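Local coordinates for protein 16S rRNA methyltransferase (Streptomyces sp. DSM 40477, PDB 3MQ2) that methylates the N1 position of adenine 1408 in 16S rRNA, using S-adenosyl-L-methionine, and so confers resistance to aminoglycosides such as kanamycin, neomycin and apramycin, at residues Glu21-Arg24 with Ser25-Asp29; Pro120-Leu123 with Arg124-Ala128; Glu165-Ala168 with Pro169-Glu173. One frame throughout, in Å; residues are numbered along the deposited sequence. Where two conformers were deposited one is given.

From the N terminus, contact 1 comes first: residues 21-29 finish helix 17-24 and turn the chain into strand 29-34 of the seven-stranded methyltransferase sheet. Contact 2, residues 120-128, lies on helix 121-128, which leads toward strand 134-141. Contact 3, residues 165-173, is the last part of helix 160-173, just ahead of strand 176-184. The three follow in series, each a local turn or helix contact, and none nests in or crosses another. Contact 1 stands apart, its centre about 23 Å from that of contact 2. Contacts 2 and 3 touch: Leu123 packs on Tyr171, and a probable hydrogen bond links Arg124 to Glu173, tying the two helices together.

Contact 1: residues Glu21-Arg24 with Ser25-Asp29; sequences EQLR and SQYDD
Ser25 closes the helix end against Glu21 and Gln22. Its backbone N donates to Glu21 O at 3.0 Å, and its OG, set between the backbone N and the carbonyl carbon (chi1 66°), turns back to give a bond of 2.7 Å to Gln22 O, coming from above that carbonyl's plane. The chain then leaves the helix through a type I beta turn from Arg24 to Tyr27, closed by Tyr27 N bonding to Arg24 O at 2.9 Å, while Gln26 N bonds to Leu23 O. The better covered side is that of Leu23 and Tyr27, which lies against strand 52-58. Here Leu23 CD1 meets Tyr27 CE2 at 3.9 Å; separately, the ring turns its edge to a carbonyl, Tyr27 CD2 lying 3.4 Å from Leu23 O. The looser side faces solvent, where the exposed Gln26 lays its extended chain past the carbonyls, CG 3.5 Å from Gln22 O. On another flank Arg24 NH1 forms a salt bridge with Glu21 OE2, on the syn lone pair of OE2 and almost in the guanidinium plane, while Arg24 NH2 bonds to Ser97 O. In the fold this turn joins helix 17-24 to strand 29-34, with Leu23, Arg24 and Tyr27 all resting on Leu53 of the neighbouring strand 52-58.

Contact 2: residues Pro120-Leu123 with Arg124-Ala128; sequences PEML and RGMAA
With CG anti to its carbonyl carbon (chi1 -73°) and the chain extended out to NE, Arg124 runs back alongside Pro120, one turn earlier. Met122 instead has CG anti to the backbone N (chi1 -169°), and a bend at chi3 of Met126 (-71°) places the Met126 methyl close to that carbon. The setting is alpha helix 121-128, with Pro120 just ahead of its first turn, in the Rossmann-like fold of the methyltransferase. Its i to i+4 ladder is regular: Arg124 N bonds to Pro120 O, nearly along the C=O axis, and Gly125, Met126 and Ala127 repeat the pattern on Glu121, Met122 and Leu123. On the inner side Met126 CE lies 4.1 Å from Met122 CG and 4.1 Å from Leu123 CD2, so one methyl touches side chains three and four residues back. Met126 also packs on Leu102 and Val104 of the strand 99-105, while Met122 reaches the cofactor side: its side chain is about 4 Å from the bound S-adenosyl-L-homocysteine and touches Ala90 and Glu91, which bind S-adenosyl-L-methionine in a near-identical protein. The outer side belongs to Arg124, whose NH2 bonds to Glu173 O of helix 160-173. Near the edge of one face of its guanidinium sits the proline ring, Pro120 CG 3.6 Å from Arg124 NH1.

Contact 3: residues Glu165-Ala168 with Pro169-Glu173; sequences EWLA and PRYAE
Pro169 follows Ala168 directly and meets Glu165 one turn back, and as a proline it has no N-H to offer the preceding turn. The ring takes up that place, CG lying 3.2 Å from Glu165 O, and the helix kinks here after a wider pi-type turn at 165-167. Across the peptide bond the ring is pressed on the preceding residue, Pro169 CD 3.3 Å from Ala168 CB. Arg170 comes next. Its chain, extended from CG to NE, passes close to Trp166 O, with CG 3.3 Å from that oxygen, and carries the guanidinium to the six-membered ring of the indole. Trp166 CZ3 stands 3.7 Å from Arg170 NH1, over one face of the guanidinium, but the two planes are 74° apart, so the groups do not lie flat on each other. A chi1 of 63° at Trp166, with CG flanked by both backbone arms, puts the indole where Arg170 can meet it. Arg170 NH1 also bonds to His155 NE2 and Leu116 O, which fix the guanidinium from beyond the helix; His155 meets the Trp166 ring as well. At Tyr171 regular helical bonding resumes: its N donates to Leu167 O at 2.9 Å, nearly straight at 160°. The ring runs side by side with Leu167, CE1 4.2 Å from Leu167 CD2, and both pack on Leu212 of strand 209-216. Tyr171 also rests on Phe136 and Val138 of strand 134-141, and Tyr171 OH is hydrogen-bonded to Val115 O. Ala172 N then bonds to Ala168 O at 2.9 Å, and Glu173 N reaches back to Pro169 O. Pro169 gives the helix a proline kink; Leu167 and Tyr171 lay it against the sheet. Helix 160-173 is thus a kinked helix flanking the central beta-sheet of the Rossmann-like methyltransferase fold.

Contact 1: residues Glu21-Arg24 with Ser25-Asp29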
loop_
_atom_site.group_PDB
_atom_site.type_symbol
_atom_site.label_atom_id
_atom_site.label_comp_id
_atom_site.label_asym_id
_atom_site.label_seq_id
_atom_site.Cartn_x
_atom_site.Cartn_y
_atom_site.Cartn_z
ATOM N N GLU A 21 0.688 -15.419 13.396
ATOM C CA GLU A 21 1.203 -16.583 12.682
ATOM C C GLU A 21 0.149 -17.667 12.518
ATOM O O GLU A 21 0.029 -18.278 11.454
ATOM C CB GLU A 21 2.440 -17.142 13.379
ATOM C CG GLU A 21 3.694 -16.407 12.993
ATOM C CD GLU A 21 3.783 -16.203 11.493
ATOM O OE1 GLU A 21 3.590 -17.186 10.745
ATOM O OE2 GLU A 21 4.024 -15.058 11.067
ATOM N N GLN A 22 -0.619 -17.904 13.575
ATOM C CA GLN A 22 -1.691 -18.885 13.513
ATOM C C GLN A 22 -2.733 -18.478 12.476
ATOM O O GLN A 22 -3.233 -19.318 11.730
ATOM C CB GLN A 22 -2.330 -19.079 14.888
ATOM C CG GLN A 22 -1.373 -19.657 15.922
ATOM C CD GLN A 22 -2.032 -19.890 17.274
ATOM O OE1 GLN A 22 -1.726 -20.862 17.967
ATOM N NE2 GLN A 22 -2.937 -18.993 17.656
ATOM N N LEU A 23 -3.049 -17.186 12.428
ATOM C CA LEU A 23 -3.999 -16.677 11.446
ATOM C C LEU A 23 -3.462 -16.868 10.033
ATOM O O LEU A 23 -4.118 -17.477 9.188
ATOM C CB LEU A 23 -4.299 -15.195 11.691
ATOM C CG LEU A 23 -5.187 -14.508 10.649
ATOM C CD1 LEU A 23 -6.532 -15.209 10.536
ATOM C CD2 LEU A 23 -5.380 -13.036 10.970
ATOM N N ARG A 24 -2.258 -16.356 9.790
ATOM C CA ARG A 24 -1.664 -16.394 8.460
ATOM C C ARG A 24 -1.537 -17.819 7.946
ATOM O O ARG A 24 -1.645 -18.058 6.747
ATOM C CB ARG A 24 -0.261 -15.796 8.482
ATOM C CG ARG A 24 0.782 -16.889 8.581
ATOM C CD ARG A 24 2.171 -16.365 8.509
ATOM N NE ARG A 24 2.460 -15.765 7.223
ATOM C CZ ARG A 24 3.382 -14.829 7.065
ATOM N NH1 ARG A 24 4.074 -14.423 8.126
ATOM N NH2 ARG A 24 3.614 -14.315 5.867
ATOM N N SER A 25 -1.286 -18.764 8.850
ATOM C CA SER A 25 -0.983 -20.135 8.441
ATOM C C SER A 25 -2.172 -20.794 7.747
ATOM O O SER A 25 -2.025 -21.823 7.092
ATOM C CB SER A 25 -0.513 -20.976 9.634
ATOM O OG SER A 25 -1.547 -21.147 10.586
ATOM N N GLN A 26 -3.342 -20.177 7.878
ATOM C CA GLN A 26 -4.565 -20.709 7.290
ATOM C C GLN A 26 -4.776 -20.231 5.860
ATOM O O GLN A 26 -5.672 -20.713 5.164
ATOM C CB GLN A 26 -5.773 -20.317 8.143
ATOM C CG GLN A 26 -5.630 -20.669 9.615
ATOM C CD GLN A 26 -6.715 -20.046 10.466
ATOM O OE1 GLN A 26 -7.599 -19.357 9.956
ATOM N NE2 GLN A 26 -6.653 -20.282 11.771
ATOM N N TYR A 27 -3.955 -19.281 5.423
ATOM C CA TYR A 27 -4.104 -18.713 4.093
ATOM C C TYR A 27 -2.920 -19.041 3.195
ATOM O O TYR A 27 -1.857 -19.436 3.670
ATOM C CB TYR A 27 -4.360 -17.198 4.169
ATOM C CG TYR A 27 -5.661 -16.883 4.878
ATOM C CD1 TYR A 27 -6.844 -16.807 4.175
ATOM C CD2 TYR A 27 -5.703 -16.707 6.255
ATOM C CE1 TYR A 27 -8.036 -16.548 4.805
ATOM C CE2 TYR A 27 -6.904 -16.438 6.903
ATOM C CZ TYR A 27 -8.067 -16.362 6.162
ATOM O OH TYR A 27 -9.278 -16.107 6.762
ATOM N N ASP A 28 -3.127 -18.906 1.891
ATOM C CA ASP A 28 -2.106 -19.251 0.912
ATOM C C ASP A 28 -0.976 -18.236 0.898
ATOM O O ASP A 28 0.181 -18.586 0.668
ATOM C CB ASP A 28 -2.719 -19.352 -0.485
ATOM C CG ASP A 28 -3.609 -20.567 -0.644
ATOM O OD1 ASP A 28 -3.515 -21.484 0.201
ATOM O OD2 ASP A 28 -4.390 -20.610 -1.618
ATOM N N ASP A 29 -1.309 -16.975 1.145
ATOM C CA ASP A 29 -0.317 -15.911 1.051
ATOM C C ASP A 29 -0.831 -14.655 1.743
ATOM O O ASP A 29 -1.991 -14.591 2.138
ATOM C CB ASP A 29 -0.012 -15.619 -0.416
ATOM C CG ASP A 29 1.366 -15.010 -0.624
ATOM O OD1 ASP A 29 2.114 -14.835 0.367
ATOM O OD2 ASP A 29 1.699 -14.719 -1.793
#

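Contact 2: residues Pro120-Leu123 with Arg124-Ala128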
loop_
_atom_site.group_PDB
_atom_site.type_symbol
_atom_site.label_atom_id
_atom_site.label_comp_id
_atom_site.label_asym_id
_atom_site.label_seq_id
_atom_site.Cartn_x
_atom_site.Cartn_y
_atom_site.Cartn_z
ATOM N N PRO A 120 17.276 5.151 0.887
ATOM C CA PRO A 120 16.716 3.804 0.731
ATOM C C PRO A 120 16.065 3.214 1.987
ATOM O O PRO A 120 15.513 2.114 1.899
ATOM C CB PRO A 120 17.951 2.970 0.371
ATOM C CG PRO A 120 19.061 3.656 1.095
ATOM C CD PRO A 120 18.746 5.132 0.990
ATOM N N GLU A 121 16.106 3.917 3.120
ATOM C CA GLU A 121 15.688 3.326 4.388
ATOM C C GLU A 121 14.237 2.857 4.414
ATOM O O GLU A 121 13.946 1.759 4.875
ATOM C CB GLU A 121 15.960 4.275 5.558
ATOM C CG GLU A 121 17.432 4.392 5.910
ATOM C CD GLU A 121 17.953 5.809 5.786
ATOM O OE1 GLU A 121 17.129 6.736 5.644
ATOM O OE2 GLU A 121 19.187 5.996 5.832
ATOM N N MET A 122 13.321 3.682 3.931
ATOM C CA MET A 122 11.927 3.260 3.995
ATOM C C MET A 122 11.645 2.086 3.064
ATOM O O MET A 122 10.941 1.152 3.441
ATOM C CB MET A 122 10.959 4.397 3.707
ATOM C CG MET A 122 9.523 3.989 4.035
ATOM S SD MET A 122 8.358 5.333 3.838
ATOM C CE MET A 122 8.678 6.278 5.306
ATOM N N LEU A 123 12.170 2.145 1.844
ATOM C CA LEU A 123 12.001 1.030 0.903
ATOM C C LEU A 123 12.570 -0.260 1.489
ATOM O O LEU A 123 11.983 -1.338 1.362
ATOM C CB LEU A 123 12.656 1.342 -0.447
ATOM C CG LEU A 123 11.921 2.385 -1.289
ATOM C CD1 LEU A 123 12.793 2.886 -2.447
ATOM C CD2 LEU A 123 10.629 1.768 -1.807
ATOM N N ARG A 124 13.717 -0.148 2.147
ATOM C CA ARG A 124 14.321 -1.319 2.781
ATOM C C ARG A 124 13.472 -1.863 3.917
ATOM O O ARG A 124 13.405 -3.077 4.118
ATOM C CB ARG A 124 15.732 -0.996 3.284
ATOM C CG ARG A 124 16.741 -0.861 2.159
ATOM C CD ARG A 124 18.160 -0.668 2.694
ATOM N NE ARG A 124 19.128 -0.560 1.606
ATOM C CZ ARG A 124 20.234 0.175 1.651
ATOM N NH1 ARG A 124 20.533 0.864 2.744
ATOM N NH2 ARG A 124 21.048 0.213 0.603
ATOM N N GLY A 125 12.831 -0.970 4.666
ATOM C CA GLY A 125 11.984 -1.392 5.768
ATOM C C GLY A 125 10.761 -2.137 5.263
ATOM O O GLY A 125 10.303 -3.098 5.886
ATOM N N MET A 126 10.218 -1.683 4.134
ATOM C CA MET A 126 9.067 -2.346 3.545
ATOM C C MET A 126 9.490 -3.681 2.940
ATOM O O MET A 126 8.780 -4.679 3.072
ATOM C CB MET A 126 8.385 -1.443 2.512
ATOM C CG MET A 126 7.523 -0.363 3.175
ATOM S SD MET A 126 6.516 0.577 1.998
ATOM C CE MET A 126 7.811 1.515 1.187
ATOM N N ALA A 127 10.655 -3.702 2.303
ATOM C CA ALA A 127 11.161 -4.946 1.740
ATOM C C ALA A 127 11.385 -5.970 2.854
ATOM O O ALA A 127 11.244 -7.167 2.638
ATOM C CB ALA A 127 12.452 -4.715 0.949
ATOM N N ALA A 128 11.726 -5.492 4.050
ATOM C CA ALA A 128 12.011 -6.390 5.171
ATOM C C ALA A 128 10.858 -7.337 5.504
ATOM O O ALA A 128 11.083 -8.488 5.898
ATOM C CB ALA A 128 12.384 -5.586 6.417
#

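Contact 3: residues Glu165-Ala168 with Pro169-Glu173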
loop_
_atom_site.group_PDB
_atom_site.type_symbol
_atom_site.label_atom_id
_atom_site.label_comp_id
_atom_site.label_asym_id
_atom_site.label_seq_id
_atom_site.Cartn_x
_atom_site.Cartn_y
_atom_site.Cartn_z
ATOM N N GLU A 165 14.662 5.416 -15.765
ATOM C CA GLU A 165 15.985 6.037 -15.763
ATOM C C GLU A 165 16.555 6.277 -14.367
ATOM O O GLU A 165 17.631 5.772 -14.046
ATOM C CB GLU A 165 15.964 7.354 -16.545
ATOM C CG GLU A 165 15.663 7.202 -18.030
ATOM C CD GLU A 165 15.493 8.539 -18.733
ATOM O OE1 GLU A 165 15.702 9.588 -18.085
ATOM O OE2 GLU A 165 15.147 8.542 -19.934
ATOM N N TRP A 166 15.845 7.050 -13.544
ATOM C CA TRP A 166 16.368 7.430 -12.229
ATOM C C TRP A 166 15.709 6.756 -11.019
ATOM O O TRP A 166 16.284 6.756 -9.931
ATOM C CB TRP A 166 16.429 8.961 -12.045
ATOM C CG TRP A 166 15.111 9.725 -12.075
ATOM C CD1 TRP A 166 14.567 10.380 -13.145
ATOM C CD2 TRP A 166 14.212 9.950 -10.975
ATOM N NE1 TRP A 166 13.382 10.979 -12.787
ATOM C CE2 TRP A 166 13.140 10.728 -11.463
ATOM C CE3 TRP A 166 14.202 9.557 -9.632
ATOM C CZ2 TRP A 166 12.071 11.124 -10.654
ATOM C CZ3 TRP A 166 13.137 9.950 -8.830
ATOM C CH2 TRP A 166 12.088 10.727 -9.345
ATOM N N LEU A 167 14.518 6.189 -11.194
ATOM C CA LEU A 167 13.871 5.470 -10.089
ATOM C C LEU A 167 14.369 4.036 -9.983
ATOM O O LEU A 167 14.603 3.537 -8.887
ATOM C CB LEU A 167 12.347 5.491 -10.214
ATOM C CG LEU A 167 11.662 6.742 -9.663
ATOM C CD1 LEU A 167 10.165 6.697 -9.910
ATOM C CD2 LEU A 167 11.961 6.887 -8.177
ATOM N N ALA A 168 14.531 3.365 -11.119
ATOM C CA ALA A 168 14.971 1.971 -11.089
ATOM C C ALA A 168 16.264 1.775 -10.287
ATOM O O ALA A 168 16.336 0.881 -9.444
ATOM C CB ALA A 168 15.111 1.405 -12.503
ATOM N N PRO A 169 17.290 2.603 -10.552
ATOM C CA PRO A 169 18.563 2.452 -9.837
ATOM C C PRO A 169 18.381 2.615 -8.339
ATOM O O PRO A 169 18.966 1.857 -7.566
ATOM C CB PRO A 169 19.411 3.604 -10.383
ATOM C CG PRO A 169 18.846 3.887 -11.714
ATOM C CD PRO A 169 17.373 3.629 -11.607
ATOM N N ARG A 170 17.579 3.596 -7.935
ATOM C CA ARG A 170 17.307 3.826 -6.522
ATOM C C ARG A 170 16.573 2.652 -5.899
ATOM O O ARG A 170 16.849 2.271 -4.762
ATOM C CB ARG A 170 16.457 5.083 -6.333
ATOM C CG ARG A 170 17.137 6.371 -6.729
ATOM C CD ARG A 170 16.199 7.539 -6.510
ATOM N NE ARG A 170 16.900 8.818 -6.554
ATOM C CZ ARG A 170 16.359 9.973 -6.187
ATOM N NH1 ARG A 170 15.106 10.012 -5.746
ATOM N NH2 ARG A 170 17.073 11.088 -6.262
ATOM N N TYR A 171 15.616 2.094 -6.632
ATOM C CA TYR A 171 14.872 0.953 -6.121
ATOM C C TYR A 171 15.807 -0.242 -5.939
ATOM O O TYR A 171 15.745 -0.930 -4.918
ATOM C CB TYR A 171 13.692 0.618 -7.042
ATOM C CG TYR A 171 12.423 1.359 -6.685
ATOM C CD1 TYR A 171 12.453 2.707 -6.358
ATOM C CD2 TYR A 171 11.198 0.708 -6.667
ATOM C CE1 TYR A 171 11.295 3.393 -6.023
ATOM C CE2 TYR A 171 10.033 1.382 -6.340
ATOM C CZ TYR A 171 10.088 2.725 -6.023
ATOM O OH TYR A 171 8.930 3.386 -5.684
ATOM N N ALA A 172 16.683 -0.467 -6.919
ATOM C CA ALA A 172 17.626 -1.583 -6.852
ATOM C C ALA A 172 18.537 -1.483 -5.632
ATOM O O ALA A 172 18.814 -2.488 -4.984
ATOM C CB ALA A 172 18.465 -1.670 -8.129
ATOM N N GLU A 173 18.999 -0.273 -5.326
ATOM C CA GLU A 173 19.845 -0.043 -4.154
ATOM C C GLU A 173 19.138 -0.494 -2.879
ATOM O O GLU A 173 19.782 -0.906 -1.910
ATOM C CB GLU A 173 20.193 1.439 -4.026
ATOM C CG GLU A 173 20.846 2.053 -5.253
ATOM C CD GLU A 173 20.944 3.566 -5.160
ATOM O OE1 GLU A 173 21.304 4.205 -6.173
ATOM O OE2 GLU A 173 20.661 4.117 -4.074
#